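Local coordinates for protein polysaccharide deacetylase (Streptococcus pyogenes, PDB 6DQ3) that probably removes N-acetyl groups from the cell wall linkage unit of streptococcal rhamnopolysaccharides, as a zinc-dependent carbohydrate esterase family 4 enzyme, at residues A[79-82]-A[83-86]. Numbering follows the deposited sequence.
Sequences SMID and FYNV
With CG1 of Ile81 anti to the backbone N (chi1 -172°) and CG of Asn85 beside its own N (chi1 -71°), the two side chains slant across one another one helical turn apart, CG1 of Ile81 lying 3.5 Å from Asn85 ND2. The pair lies on the first turn of helix 81-93, in the beta-alpha-beta unit of strand 71-77, helix 81-93 and strand 98-102, and the backbone bonds show how such a turn is built. Met80 O opens the bonding, taking Phe83 N at 2.9 Å from above its carbonyl plane. Ile81 O then receives Asn85 N at 3.0 Å, in the carbonyl plane and nearly straight, and more weakly Tyr84 N. CD1 of Ile81 packs 4.3 Å from Tyr84 CB, while the tyrosine hydroxyl is hydrogen-bonded to Glu122 OE1. The buried Phe83 ring meets Phe76 edge-to-face and touches side chains of strands 98-102 and 128-132. Asp82 OD2 accepts hydrogen bonds from Ile17 N and from ND1 of His18, a zinc ligand together with Glu24, a second-shell arrangement that would orient the imidazole. The helical ladder continues as Asp82 O accepts Val86 N at 2.8 Å, with Val86 CB 3.3 Å from the same oxygen.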
ATOM      1  N   SER A  79      -6.309  -2.105   5.593  1.00 22.97           N
ATOM      2  CA  SER A  79      -7.672  -1.764   5.192  1.00 24.85           C
ATOM      3  C   SER A  79      -8.501  -1.272   6.377  1.00 27.20           C
ATOM      4  O   SER A  79      -9.587  -1.778   6.670  1.00 25.80           O
ATOM      5  CB  SER A  79      -8.343  -2.955   4.503  1.00 24.20           C
ATOM      6  OG  SER A  79      -8.108  -4.162   5.210  1.00 31.37           O
ATOM      7  N   MET A  80      -7.974  -0.256   7.054  1.00 26.83           N
ATOM      8  CA  MET A  80      -8.631   0.330   8.211  1.00 25.77           C
ATOM      9  C   MET A  80      -9.630   1.392   7.773  1.00 27.73           C
ATOM     10  O   MET A  80      -9.473   2.033   6.729  1.00 32.22           O
ATOM     11  CB  MET A  80      -7.583   0.920   9.155  1.00 26.91           C
ATOM     12  CG  MET A  80      -6.660  -0.141   9.753  1.00 29.98           C
ATOM     13  SD  MET A  80      -5.354   0.501  10.813  1.00 33.36           S
ATOM     14  CE  MET A  80      -4.412   1.462   9.638  1.00 31.38           C
ATOM     15  N   ILE A  81     -10.676   1.569   8.586  1.00 27.31           N
ATOM     16  CA  ILE A  81     -11.796   2.409   8.176  1.00 25.11           C
ATOM     17  C   ILE A  81     -11.364   3.870   8.050  1.00 25.64           C
ATOM     18  O   ILE A  81     -11.960   4.636   7.279  1.00 29.01           O
ATOM     19  CB  ILE A  81     -12.972   2.221   9.158  1.00 29.19           C
ATOM     20  CG1 ILE A  81     -14.218   2.945   8.644  1.00 29.78           C
ATOM     21  CG2 ILE A  81     -12.597   2.697  10.559  1.00 29.69           C
ATOM     22  CD1 ILE A  81     -14.731   2.402   7.323  1.00 30.12           C
ATOM     23  N   ASP A  82     -10.314   4.282   8.769  1.00 28.26           N
ATOM     24  CA  ASP A  82      -9.840   5.654   8.626  1.00 28.03           C
ATOM     25  C   ASP A  82      -9.322   5.934   7.216  1.00 32.45           C
ATOM     26  O   ASP A  82      -9.231   7.103   6.829  1.00 27.55           O
ATOM     27  CB  ASP A  82      -8.761   5.989   9.675  1.00 29.85           C
ATOM     28  CG  ASP A  82      -7.495   5.144   9.541  1.00 35.49           C
ATOM     29  OD1 ASP A  82      -7.442   4.229   8.695  1.00 29.87           O
ATOM     30  OD2 ASP A  82      -6.534   5.407  10.297  1.00 32.73           O
ATOM     31  N   PHE A  83      -8.987   4.903   6.431  1.00 27.97           N
ATOM     32  CA  PHE A  83      -8.618   5.153   5.040  1.00 29.49           C
ATOM     33  C   PHE A  83      -9.802   5.719   4.262  1.00 29.21           C
ATOM     34  O   PHE A  83      -9.639   6.624   3.435  1.00 30.12           O
ATOM     35  CB  PHE A  83      -8.095   3.876   4.371  1.00 26.93           C
ATOM     36  CG  PHE A  83      -7.685   4.083   2.939  1.00 27.87           C
ATOM     37  CD1 PHE A  83      -6.445   4.619   2.627  1.00 29.84           C
ATOM     38  CD2 PHE A  83      -8.555   3.775   1.903  1.00 27.09           C
ATOM     39  CE1 PHE A  83      -6.075   4.827   1.305  1.00 30.71           C
ATOM     40  CE2 PHE A  83      -8.189   3.979   0.586  1.00 30.62           C
ATOM     41  CZ  PHE A  83      -6.953   4.509   0.287  1.00 30.92           C
ATOM     42  N   TYR A  84     -11.007   5.216   4.531  1.00 30.61           N
ATOM     43  CA  TYR A  84     -12.204   5.747   3.886  1.00 31.04           C
ATOM     44  C   TYR A  84     -12.675   7.047   4.527  1.00 32.69           C
ATOM     45  O   TYR A  84     -13.092   7.974   3.819  1.00 29.00           O
ATOM     46  CB  TYR A  84     -13.319   4.706   3.943  1.00 32.40           C
ATOM     47  CG  TYR A  84     -14.635   5.149   3.362  1.00 32.84           C
ATOM     48  CD1 TYR A  84     -14.813   5.242   1.990  1.00 31.41           C
ATOM     49  CD2 TYR A  84     -15.718   5.436   4.185  1.00 31.13           C
ATOM     50  CE1 TYR A  84     -16.019   5.632   1.453  1.00 34.12           C
ATOM     51  CE2 TYR A  84     -16.932   5.821   3.656  1.00 33.13           C
ATOM     52  CZ  TYR A  84     -17.077   5.919   2.288  1.00 39.11           C
ATOM     53  OH  TYR A  84     -18.281   6.303   1.750  1.00 39.46           O
ATOM     54  N   ASN A  85     -12.635   7.135   5.859  1.00 34.56           N
ATOM     55  CA  ASN A  85     -13.196   8.304   6.528  1.00 35.50           C
ATOM     56  C   ASN A  85     -12.271   9.513   6.462  1.00 34.71           C
ATOM     57  O   ASN A  85     -12.748  10.651   6.420  1.00 31.93           O
ATOM     58  CB  ASN A  85     -13.490   8.011   8.003  1.00 36.52           C
ATOM     59  CG  ASN A  85     -14.666   7.077   8.203  1.00 35.44           C
ATOM     60  OD1 ASN A  85     -15.582   7.015   7.383  1.00 37.05           O
ATOM     61  ND2 ASN A  85     -14.651   6.352   9.315  1.00 37.57           N
ATOM     62  N   VAL A  86     -10.959   9.297   6.472  1.00 32.42           N
ATOM     63  CA  VAL A  86     -10.013  10.394   6.623  1.00 33.38           C
ATOM     64  C   VAL A  86      -9.121  10.525   5.392  1.00 33.99           C
ATOM     65  O   VAL A  86      -9.095  11.579   4.749  1.00 34.34           O
ATOM     66  CB  VAL A  86      -9.175  10.204   7.903  1.00 30.18           C
ATOM     67  CG1 VAL A  86      -8.266  11.395   8.142  1.00 36.08           C
ATOM     68  CG2 VAL A  86     -10.087   9.971   9.109  1.00 32.01           C
TER